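Local coordinates for protein telomerase reverse transcriptase (Takifugu rubripes, PDB 4LMO) that elongates telomeres by copying a template within the telomerase RNA, and is represented here by its RNA-binding domain, at residues 21-26 / 214-219; 35-40 / 82-87; 91-96 / 235-240; 123-128 / 219-224. All blocks are in the same frame, centred on the assembly; numbering follows the deposited sequence.

Interaction 1. Residues 21-26 / 214-219; sequences RSFLLN and VGLVRA
Phe23 leans on one turn of helix 191-220, where Gly215 and Leu216 receive its ring. The residue lies in the loop that follows helix 6-15, the helix carrying the RNA-binding TFLY motif, and its CA-CB bond points at the helix. Going outward, Phe23 CB has Ala219 CB as a loose neighbour at 4.5 Å, one turn further along. With CG anti to the backbone N (chi1 175°), the ring is carried past Ala219 to the preceding turn. There CD1 comes to 3.7 Å from the carbonyl carbon of Gly215, which lies near the ring plane at its edge. The next atom, CE1, meets the backbone N of Leu216 at 3.7 Å. At the tip, CZ reaches CD2 of Leu216 at 3.8 Å. This methyl stands over one face, displaced toward the CE1-CZ rim, in a CH-pi contact 4.0 Å from the ring centroid and 22° off the normal. At its CE2 edge the ring packs on His83 of helix 73-85, and Leu216 itself continues inward onto Phe125 of helix 119-133. Glycine gives the ring its access to the backbone: a beta carbon on Gly215 would lie about 2.8 Å from Phe23 CE1, too close for two carbons. No hydrogen bond crosses between the two segments. The loop is therefore held to the helix at this point by dispersion forces, the fit of an aromatic ring to a glycine backbone, and a single methyl-to-face contact, in a largely buried spot near the centre of the chain.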
# COMPACT_ATOMS: atom_id res chain seq x y z
N ARG A 21 -4.76 9.29 -6.01
CA ARG A 21 -4.02 9.85 -7.14
C ARG A 21 -2.50 9.84 -6.93
O ARG A 21 -1.75 9.60 -7.87
CB ARG A 21 -4.51 11.27 -7.47
CG ARG A 21 -4.35 11.66 -8.93
CD ARG A 21 -4.97 13.02 -9.23
NE ARG A 21 -6.43 13.02 -9.11
CZ ARG A 21 -7.27 12.76 -10.11
NH1 ARG A 21 -6.81 12.46 -11.32
NH2 ARG A 21 -8.58 12.79 -9.89
N SER A 22 -2.07 10.07 -5.70
CA SER A 22 -0.64 10.07 -5.38
C SER A 22 -0.15 8.73 -4.80
O SER A 22 0.96 8.65 -4.26
CB SER A 22 -0.28 11.23 -4.45
OG SER A 22 -1.03 11.18 -3.25
N PHE A 23 -0.97 7.69 -4.91
CA PHE A 23 -0.60 6.34 -4.49
C PHE A 23 0.43 5.74 -5.44
O PHE A 23 0.33 5.89 -6.66
CB PHE A 23 -1.84 5.45 -4.39
CG PHE A 23 -1.54 4.01 -4.07
CD1 PHE A 23 -0.99 3.65 -2.84
CD2 PHE A 23 -1.83 3.01 -4.99
CE1 PHE A 23 -0.72 2.32 -2.55
CE2 PHE A 23 -1.57 1.68 -4.69
CZ PHE A 23 -1.01 1.33 -3.47
N LEU A 24 1.41 5.04 -4.86
CA LEU A 24 2.53 4.45 -5.60
C LEU A 24 2.19 3.84 -6.97
O LEU A 24 2.83 4.17 -7.98
CB LEU A 24 3.27 3.42 -4.73
CG LEU A 24 4.37 2.55 -5.35
CD1 LEU A 24 5.49 3.36 -5.98
CD2 LEU A 24 4.92 1.58 -4.31
N LEU A 25 1.19 2.96 -7.00
CA LEU A 25 0.86 2.23 -8.22
C LEU A 25 0.12 3.08 -9.27
O LEU A 25 -0.08 2.63 -10.40
CB LEU A 25 0.07 0.96 -7.89
CG LEU A 25 0.72 -0.14 -7.04
CD1 LEU A 25 -0.22 -1.33 -6.92
CD2 LEU A 25 2.07 -0.57 -7.61
N ASN A 26 -0.28 4.29 -8.89
CA ASN A 26 -0.90 5.23 -9.81
C ASN A 26 0.10 6.23 -10.38
O ASN A 26 -0.24 7.05 -11.23
CB ASN A 26 -2.06 5.97 -9.14
CG ASN A 26 -3.29 5.10 -8.96
OD1 ASN A 26 -3.47 4.11 -9.66
ND2 ASN A 26 -4.15 5.48 -8.03
N VAL A 214 0.86 0.48 3.78
CA VAL A 214 1.08 1.83 4.32
C VAL A 214 0.74 2.92 3.29
O VAL A 214 0.22 3.98 3.65
CB VAL A 214 2.51 1.98 4.87
CG1 VAL A 214 2.86 3.45 5.12
CG2 VAL A 214 2.66 1.18 6.15
N GLY A 215 1.01 2.64 2.02
CA GLY A 215 0.64 3.53 0.92
C GLY A 215 -0.85 3.83 0.90
O GLY A 215 -1.26 4.99 0.80
N LEU A 216 -1.66 2.79 1.04
CA LEU A 216 -3.11 2.93 1.08
C LEU A 216 -3.57 3.75 2.27
O LEU A 216 -4.43 4.63 2.14
CB LEU A 216 -3.78 1.55 1.10
CG LEU A 216 -3.52 0.65 -0.12
CD1 LEU A 216 -3.99 -0.77 0.16
CD2 LEU A 216 -4.18 1.22 -1.36
N VAL A 217 -2.98 3.47 3.43
CA VAL A 217 -3.28 4.20 4.66
C VAL A 217 -2.91 5.68 4.50
O VAL A 217 -3.71 6.56 4.83
CB VAL A 217 -2.59 3.55 5.88
CG1 VAL A 217 -2.88 4.33 7.15
CG2 VAL A 217 -3.04 2.11 6.05
N ARG A 218 -1.71 5.94 3.99
CA ARG A 218 -1.23 7.30 3.73
C ARG A 218 -2.14 8.10 2.79
O ARG A 218 -2.41 9.27 3.03
CB ARG A 218 0.20 7.29 3.16
CG ARG A 218 1.29 7.46 4.21
CD ARG A 218 2.68 7.52 3.59
NE ARG A 218 2.78 8.49 2.49
CZ ARG A 218 3.00 9.80 2.64
NH1 ARG A 218 3.15 10.34 3.84
NH2 ARG A 218 3.06 10.58 1.57
N ALA A 219 -2.60 7.45 1.72
CA ALA A 219 -3.41 8.11 0.71
C ALA A 219 -4.86 8.35 1.15
O ALA A 219 -5.37 9.48 1.05
CB ALA A 219 -3.37 7.33 -0.60

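Interaction 2. Residues 35-40 / 82-87; sequences FRKIQG and QHRRCP
Two near-straight torsions, chi2 -173° and chi3 -178°, stretch Arg84 from CG to NE and let it reach from the last turn of helix 73-85 to the backbone of Ile38. Its target lies in the short connector that leads from the beta hairpin of strands 29-30 and 35-36 into helix 40-48. Gln39 is the N-cap of that helix, and its backbone N is held by the side chain of Asp42. NH2 of Arg84 donates to Ile38 O along a nearly straight line (N-H...O 163°), the oxygen lying at the guanidinium edge. The modelled separation of 2.5 Å between Arg84 NH2 and Ile38 O is very short, so its exact length is doubtful. An arginine thus ties a hairpin-to-helix connector to the end of another helix at a single backbone oxygen, with Lys37 and Arg84 exposed and Ile38 buried. Lys37 runs alongside in the opposite sense, bent at its second torsion, and offers its methylenes to the guanidinium group. Its CG approaches NH2 of Arg84 obliquely at 3.4 Å. Further out, Lys37 CE lies 3.5 Å from Arg84 NE, while the ammonium NZ stays 4.7 Å from that same NE.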
# COMPACT_ATOMS: atom_id res chain seq x y z
N PHE A 35 6.06 11.15 -19.59
CA PHE A 35 5.62 10.12 -18.66
C PHE A 35 4.89 8.97 -19.34
O PHE A 35 4.34 9.12 -20.43
CB PHE A 35 4.74 10.73 -17.56
CG PHE A 35 5.42 11.81 -16.78
CD1 PHE A 35 6.33 11.49 -15.78
CD2 PHE A 35 5.16 13.15 -17.05
CE1 PHE A 35 6.97 12.48 -15.07
CE2 PHE A 35 5.80 14.15 -16.34
CZ PHE A 35 6.71 13.82 -15.35
N ARG A 36 4.89 7.81 -18.67
CA ARG A 36 4.17 6.63 -19.15
C ARG A 36 3.64 5.78 -17.99
O ARG A 36 4.20 5.79 -16.89
CB ARG A 36 5.04 5.80 -20.09
CG ARG A 36 6.25 5.13 -19.46
CD ARG A 36 6.84 4.09 -20.39
NE ARG A 36 7.98 3.38 -19.81
CZ ARG A 36 7.88 2.28 -19.06
NH1 ARG A 36 6.70 1.75 -18.79
NH2 ARG A 36 8.98 1.71 -18.59
N LYS A 37 2.56 5.05 -18.27
CA LYS A 37 1.97 4.09 -17.34
C LYS A 37 3.01 3.04 -16.96
O LYS A 37 3.87 2.71 -17.78
CB LYS A 37 0.78 3.41 -18.02
CG LYS A 37 -0.41 3.13 -17.12
CD LYS A 37 -1.55 4.11 -17.38
CE LYS A 37 -2.85 3.61 -16.78
NZ LYS A 37 -4.03 4.36 -17.28
N ILE A 38 2.94 2.51 -15.74
CA ILE A 38 3.90 1.49 -15.31
C ILE A 38 3.43 0.06 -15.60
O ILE A 38 2.25 -0.26 -15.44
CB ILE A 38 4.37 1.65 -13.84
CG1 ILE A 38 3.29 1.22 -12.84
CG2 ILE A 38 4.84 3.07 -13.59
CD1 ILE A 38 3.84 0.80 -11.49
N GLN A 39 4.37 -0.78 -16.03
CA GLN A 39 4.08 -2.17 -16.39
C GLN A 39 4.70 -3.13 -15.38
O GLN A 39 5.43 -2.71 -14.49
CB GLN A 39 4.57 -2.47 -17.81
CG GLN A 39 4.07 -1.52 -18.89
CD GLN A 39 2.55 -1.51 -19.04
OE1 GLN A 39 1.88 -2.52 -18.79
NE2 GLN A 39 2.01 -0.37 -19.45
N GLY A 40 4.38 -4.42 -15.52
CA GLY A 40 4.87 -5.46 -14.61
C GLY A 40 6.37 -5.43 -14.40
O GLY A 40 6.85 -5.55 -13.27
N GLN A 82 -5.07 -5.76 -11.85
CA GLN A 82 -6.06 -5.89 -10.78
C GLN A 82 -6.14 -4.61 -9.94
O GLN A 82 -7.20 -4.29 -9.40
CB GLN A 82 -5.76 -7.10 -9.90
CG GLN A 82 -6.00 -8.44 -10.60
CD GLN A 82 -5.74 -9.64 -9.70
OE1 GLN A 82 -5.82 -9.55 -8.48
NE2 GLN A 82 -5.43 -10.77 -10.31
N HIS A 83 -5.02 -3.90 -9.83
CA HIS A 83 -4.98 -2.60 -9.16
C HIS A 83 -5.75 -1.56 -9.92
O HIS A 83 -6.46 -0.74 -9.32
CB HIS A 83 -3.54 -2.14 -8.95
CG HIS A 83 -3.41 -0.65 -8.75
ND1 HIS A 83 -3.89 -0.01 -7.66
CD2 HIS A 83 -2.86 0.34 -9.57
CE1 HIS A 83 -3.64 1.31 -7.77
NE2 HIS A 83 -3.02 1.52 -8.94
N ARG A 84 -5.61 -1.56 -11.24
CA ARG A 84 -6.27 -0.58 -12.09
C ARG A 84 -7.78 -0.82 -12.21
O ARG A 84 -8.53 0.10 -12.53
CB ARG A 84 -5.61 -0.52 -13.47
CG ARG A 84 -4.21 0.06 -13.44
CD ARG A 84 -3.63 0.26 -14.83
NE ARG A 84 -2.26 0.77 -14.75
CZ ARG A 84 -1.16 0.07 -15.02
NH1 ARG A 84 -1.25 -1.20 -15.43
NH2 ARG A 84 0.02 0.64 -14.89
N ARG A 85 -8.20 -2.05 -11.93
CA ARG A 85 -9.61 -2.43 -11.94
C ARG A 85 -10.24 -2.41 -10.54
O ARG A 85 -11.46 -2.53 -10.40
CB ARG A 85 -9.79 -3.81 -12.58
CG ARG A 85 -9.61 -3.85 -14.09
CD ARG A 85 -10.16 -5.13 -14.70
NE ARG A 85 -9.20 -6.23 -14.68
CZ ARG A 85 -9.14 -7.18 -13.74
NH1 ARG A 85 -9.99 -7.18 -12.72
NH2 ARG A 85 -8.23 -8.14 -13.83
N CYS A 86 -9.40 -2.26 -9.52
CA CYS A 86 -9.85 -2.25 -8.12
C CYS A 86 -10.73 -1.03 -7.81
O CYS A 86 -10.35 0.10 -8.12
CB CYS A 86 -8.65 -2.30 -7.17
SG CYS A 86 -9.07 -2.63 -5.45
N PRO A 87 -11.90 -1.27 -7.19
CA PRO A 87 -12.84 -0.19 -6.90
C PRO A 87 -12.62 0.39 -5.50
O PRO A 87 -13.46 0.22 -4.61
CB PRO A 87 -14.20 -0.89 -6.99
CG PRO A 87 -13.92 -2.32 -6.64
CD PRO A 87 -12.44 -2.58 -6.77

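Interaction 3. Residues 91-96 / 235-240; sequences LLQKTC and FYRQEV
Cys96, three residues beyond the end of helix 88-93, is the backbone nearest to Arg237, with CA atoms 8.0 Å apart; Arg237 closes strand 234-237 and is the N-cap of helix 238-251. Its side chain, folded at chi2 (-90°) and again at chi3, delivers the guanidinium to the turn. NH1 donates to Cys96 O at 2.7 Å, approaching from above the carbonyl plane with a bent N-H...O angle of 139°. Leu92 lies over one face of the guanidinium, its CB 3.5 Å from NH1, while its CD2 packs against CD of Arg237 at 3.8 Å. Leu92 O, though close to NH1, is badly angled for it and instead accepts the backbone N of Cys96. Strand 234-237 pairs antiparallel with strand 221-224, and the arginine at its end joins this two-stranded sheet to the turn after helix 88-93, a turn also fixed covalently by the Cys96-Cys117 disulfide. A methionine at Arg237 would probably leave Cys96 O without its side-chain donor and the carboxylate of Glu239 without its nearby positive charge. That salt bridge is long and its two hydrogen bonds weak, Arg237 NH2 lying 3.4 Å from Glu239 OE2. Gln93 brings OE1 to the guanidinium edge, 3.5 Å from NH1 of Arg237, crossing at about a right angle, but the hydrogen bond of this oxygen is with Leu98 N.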
# COMPACT_ATOMS: atom_id res chain seq x y z
N LEU A 91 -14.73 -0.08 -1.88
CA LEU A 91 -14.16 -0.81 -0.75
C LEU A 91 -14.03 0.04 0.52
O LEU A 91 -14.19 -0.47 1.62
CB LEU A 91 -12.83 -1.47 -1.13
CG LEU A 91 -12.90 -2.62 -2.13
CD1 LEU A 91 -11.51 -3.01 -2.61
CD2 LEU A 91 -13.62 -3.84 -1.56
N LEU A 92 -13.73 1.32 0.35
CA LEU A 92 -13.77 2.27 1.47
C LEU A 92 -15.21 2.50 1.93
O LEU A 92 -15.47 2.62 3.13
CB LEU A 92 -13.13 3.60 1.07
CG LEU A 92 -11.60 3.71 1.01
CD1 LEU A 92 -11.17 4.92 0.19
CD2 LEU A 92 -10.97 3.76 2.40
N GLN A 93 -16.14 2.54 0.97
CA GLN A 93 -17.55 2.77 1.26
C GLN A 93 -18.24 1.57 1.90
O GLN A 93 -19.29 1.71 2.53
CB GLN A 93 -18.31 3.19 -0.00
CG GLN A 93 -18.20 4.68 -0.32
CD GLN A 93 -18.74 5.56 0.79
OE1 GLN A 93 -18.01 6.35 1.38
NE2 GLN A 93 -20.03 5.42 1.08
N LYS A 94 -17.66 0.39 1.73
CA LYS A 94 -18.21 -0.82 2.33
C LYS A 94 -17.38 -1.31 3.53
O LYS A 94 -17.59 -2.42 4.03
CB LYS A 94 -18.40 -1.92 1.27
CG LYS A 94 -17.13 -2.63 0.82
CD LYS A 94 -17.19 -3.05 -0.64
CE LYS A 94 -18.20 -4.16 -0.90
NZ LYS A 94 -17.98 -4.78 -2.24
N THR A 95 -16.45 -0.47 3.99
CA THR A 95 -15.69 -0.74 5.22
C THR A 95 -15.77 0.41 6.22
O THR A 95 -16.06 0.17 7.40
CB THR A 95 -14.21 -1.12 4.95
OG1 THR A 95 -13.59 -0.12 4.14
CG2 THR A 95 -14.11 -2.48 4.27
N CYS A 96 -15.53 1.64 5.78
CA CYS A 96 -15.67 2.80 6.65
C CYS A 96 -16.25 4.00 5.88
O CYS A 96 -15.53 4.93 5.54
CB CYS A 96 -14.34 3.16 7.30
SG CYS A 96 -14.50 4.24 8.74
N PHE A 235 -7.87 7.70 12.93
CA PHE A 235 -7.79 7.71 11.47
C PHE A 235 -9.05 8.30 10.86
O PHE A 235 -10.13 7.74 11.02
CB PHE A 235 -7.62 6.29 10.93
CG PHE A 235 -6.32 5.64 11.27
CD1 PHE A 235 -6.24 4.75 12.34
CD2 PHE A 235 -5.18 5.89 10.52
CE1 PHE A 235 -5.04 4.13 12.66
CE2 PHE A 235 -3.97 5.27 10.83
CZ PHE A 235 -3.90 4.40 11.90
N TYR A 236 -8.91 9.42 10.17
CA TYR A 236 -10.03 9.99 9.42
C TYR A 236 -9.87 9.69 7.93
O TYR A 236 -8.78 9.88 7.38
CB TYR A 236 -10.12 11.50 9.62
CG TYR A 236 -10.61 11.93 10.99
CD1 TYR A 236 -11.97 12.18 11.22
CD2 TYR A 236 -9.72 12.11 12.04
CE1 TYR A 236 -12.41 12.58 12.47
CE2 TYR A 236 -10.16 12.50 13.30
CZ TYR A 236 -11.50 12.74 13.51
OH TYR A 236 -11.93 13.13 14.75
N ARG A 237 -10.94 9.24 7.29
CA ARG A 237 -11.00 9.22 5.83
C ARG A 237 -10.61 10.62 5.36
O ARG A 237 -11.12 11.61 5.89
CB ARG A 237 -12.41 8.89 5.34
CG ARG A 237 -12.88 7.46 5.59
CD ARG A 237 -12.55 6.53 4.43
NE ARG A 237 -13.01 7.05 3.15
CZ ARG A 237 -14.14 6.70 2.54
NH1 ARG A 237 -14.95 5.80 3.08
NH2 ARG A 237 -14.45 7.25 1.37
N GLN A 238 -9.71 10.71 4.39
CA GLN A 238 -9.14 12.00 4.00
C GLN A 238 -10.21 13.02 3.57
O GLN A 238 -10.01 14.22 3.71
CB GLN A 238 -8.04 11.85 2.93
CG GLN A 238 -8.38 12.37 1.54
CD GLN A 238 -8.88 11.29 0.61
OE1 GLN A 238 -8.56 10.11 0.77
NE2 GLN A 238 -9.68 11.69 -0.38
N GLU A 239 -11.35 12.52 3.08
CA GLU A 239 -12.49 13.36 2.71
C GLU A 239 -13.08 14.06 3.93
O GLU A 239 -13.40 15.25 3.88
CB GLU A 239 -13.58 12.54 2.01
CG GLU A 239 -13.17 11.92 0.68
CD GLU A 239 -12.61 10.52 0.81
OE1 GLU A 239 -12.10 10.17 1.90
OE2 GLU A 239 -12.68 9.76 -0.18
N VAL A 240 -13.22 13.31 5.03
CA VAL A 240 -13.74 13.86 6.28
C VAL A 240 -12.71 14.82 6.89
O VAL A 240 -13.08 15.84 7.49
CB VAL A 240 -14.10 12.76 7.31
CG1 VAL A 240 -15.03 13.33 8.38
CG2 VAL A 240 -14.75 11.57 6.64

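Interaction 4. Residues 123-128 / 219-224; sequences YLFVRE and ACFYAT
Phe125 of helix 119-133 meets Cys220 and Phe221, the pair at which helix 191-220 gives way to strand 221-224. All three residues are buried, and Phe125 loses roughly as much surface as the other two together. Its CG stands anti to the backbone N (chi1 164°), which projects the ring off the helix across to the junction. Phe221 answers with an offset edge-to-face pair, its edge turned toward the face of Phe125: the ring planes lie at 68° and the centroids are 6.0 Å apart. The closest atoms are Phe221 CE2 and Phe125 CD2 at 3.9 Å, with CD2 lying in the plane of the Phe221 ring. Cys220 comes in beside it, from the same side of the Phe125 ring plane. Its SG sits 3.9 Å from Phe125 CZ and somewhat farther from CE2, a sulfur-aromatic contact that comes in obliquely, 61° off the ring normal. Phe125 CE2 thus has both partners near it, the Phe221 ring and the sulfur. Cut back to alanine, Phe125 would probably leave a gap between the helix and the junction, and the Phe221 edge and the Cys220 sulfur without their aromatic mate. The contact is wholly apolar. Leu92 of helix 88-93 touches all three side chains, and Thr95 just beyond that helix also packs on Phe125. Beyond the junction, strand 221-224 pairs with strand 234-237, whose Arg237 touches Phe221; the next residue of helix 119-133, Val126, rests on Val152 of helix 142-158.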
# COMPACT_ATOMS: atom_id res chain seq x y z
N TYR A 123 -7.99 -1.97 8.85
CA TYR A 123 -7.58 -3.33 8.49
C TYR A 123 -8.50 -3.96 7.45
O TYR A 123 -8.01 -4.52 6.46
CB TYR A 123 -7.45 -4.23 9.72
CG TYR A 123 -7.28 -5.69 9.35
CD1 TYR A 123 -6.08 -6.16 8.82
CD2 TYR A 123 -8.34 -6.59 9.49
CE1 TYR A 123 -5.93 -7.49 8.46
CE2 TYR A 123 -8.20 -7.92 9.12
CZ TYR A 123 -6.99 -8.36 8.61
OH TYR A 123 -6.85 -9.68 8.25
N LEU A 124 -9.81 -3.90 7.66
CA LEU A 124 -10.77 -4.53 6.75
C LEU A 124 -10.63 -3.99 5.33
O LEU A 124 -10.60 -4.76 4.37
CB LEU A 124 -12.20 -4.38 7.27
CG LEU A 124 -12.57 -5.11 8.57
CD1 LEU A 124 -13.92 -4.62 9.09
CD2 LEU A 124 -12.57 -6.62 8.39
N PHE A 125 -10.54 -2.67 5.20
CA PHE A 125 -10.28 -2.02 3.92
C PHE A 125 -8.98 -2.51 3.28
O PHE A 125 -8.97 -2.92 2.12
CB PHE A 125 -10.25 -0.50 4.06
CG PHE A 125 -9.61 0.21 2.90
CD1 PHE A 125 -10.24 0.24 1.65
CD2 PHE A 125 -8.38 0.84 3.03
CE1 PHE A 125 -9.65 0.88 0.58
CE2 PHE A 125 -7.79 1.48 1.96
CZ PHE A 125 -8.43 1.51 0.73
N VAL A 126 -7.89 -2.46 4.04
CA VAL A 126 -6.58 -2.89 3.56
C VAL A 126 -6.58 -4.39 3.23
O VAL A 126 -5.93 -4.81 2.27
CB VAL A 126 -5.47 -2.51 4.57
CG1 VAL A 126 -4.35 -3.55 4.61
CG2 VAL A 126 -4.92 -1.13 4.25
N ARG A 127 -7.33 -5.17 4.01
CA ARG A 127 -7.46 -6.61 3.79
C ARG A 127 -8.17 -6.91 2.47
O ARG A 127 -7.73 -7.78 1.72
CB ARG A 127 -8.23 -7.26 4.94
CG ARG A 127 -8.13 -8.78 4.98
CD ARG A 127 -9.24 -9.39 5.82
NE ARG A 127 -10.53 -9.34 5.14
CZ ARG A 127 -11.70 -9.60 5.72
NH1 ARG A 127 -11.76 -9.94 7.00
NH2 ARG A 127 -12.82 -9.53 5.01
N GLU A 128 -9.25 -6.18 2.20
CA GLU A 128 -10.01 -6.35 0.96
C GLU A 128 -9.20 -5.92 -0.26
O GLU A 128 -9.32 -6.51 -1.33
CB GLU A 128 -11.34 -5.57 1.01
CG GLU A 128 -12.36 -6.12 2.00
CD GLU A 128 -12.62 -7.61 1.84
OE1 GLU A 128 -12.77 -8.09 0.70
OE2 GLU A 128 -12.69 -8.30 2.87
N ALA A 219 -2.60 7.45 1.72
CA ALA A 219 -3.41 8.11 0.71
C ALA A 219 -4.86 8.35 1.15
O ALA A 219 -5.37 9.48 1.05
CB ALA A 219 -3.37 7.33 -0.60
N CYS A 220 -5.51 7.31 1.66
CA CYS A 220 -6.95 7.32 1.92
C CYS A 220 -7.36 7.90 3.27
O CYS A 220 -8.52 8.24 3.48
CB CYS A 220 -7.53 5.91 1.79
SG CYS A 220 -7.21 5.15 0.18
N PHE A 221 -6.40 8.01 4.19
CA PHE A 221 -6.69 8.46 5.54
C PHE A 221 -5.75 9.57 5.99
O PHE A 221 -4.70 9.79 5.38
CB PHE A 221 -6.60 7.29 6.53
CG PHE A 221 -7.57 6.17 6.24
CD1 PHE A 221 -8.85 6.18 6.79
CD2 PHE A 221 -7.20 5.10 5.43
CE1 PHE A 221 -9.74 5.15 6.53
CE2 PHE A 221 -8.09 4.07 5.17
CZ PHE A 221 -9.36 4.09 5.72
N TYR A 222 -6.14 10.27 7.05
CA TYR A 222 -5.22 11.12 7.78
C TYR A 222 -5.33 10.82 9.26
O TYR A 222 -6.40 10.97 9.86
CB TYR A 222 -5.46 12.61 7.50
CG TYR A 222 -4.42 13.51 8.13
CD1 TYR A 222 -3.28 13.88 7.43
CD2 TYR A 222 -4.57 13.96 9.44
CE1 TYR A 222 -2.32 14.70 8.01
CE2 TYR A 222 -3.61 14.78 10.03
CZ TYR A 222 -2.49 15.14 9.31
OH TYR A 222 -1.54 15.95 9.90
N ALA A 223 -4.22 10.40 9.85
CA ALA A 223 -4.18 10.11 11.28
C ALA A 223 -3.71 11.33 12.06
O ALA A 223 -2.79 12.04 11.65
CB ALA A 223 -3.28 8.92 11.56
N THR A 224 -4.37 11.57 13.19
CA THR A 224 -4.02 12.67 14.10
C THR A 224 -4.00 12.16 15.55
O THR A 224 -4.65 11.17 15.88
CB THR A 224 -4.96 13.88 13.93
OG1 THR A 224 -4.46 14.99 14.69
CG2 THR A 224 -6.39 13.55 14.37

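Interactions 1, 3 and 4 gather round the end of helix 191-220: interactions 1 and 4 share Ala219, their centres about 10 Å apart, and Leu216 CB packs on Phe125 CE2 at 4.1 Å. Interactions 3 and 4 are closer still, about 7 Å between centres, and are joined by the two-stranded sheet, where Tyr236 O and Tyr222 N lie 2.7 Å apart. Interaction 2 stands apart, about 13 Å from interaction 1 and 20 to 22 Å from interactions 4 and 3, between centres. Asn26 OD1 and His83 NE2, 2.7 Å apart in a probable hydrogen bond, link it to interaction 1, which joins the loop after the TFLY-bearing helix to helix 191-220.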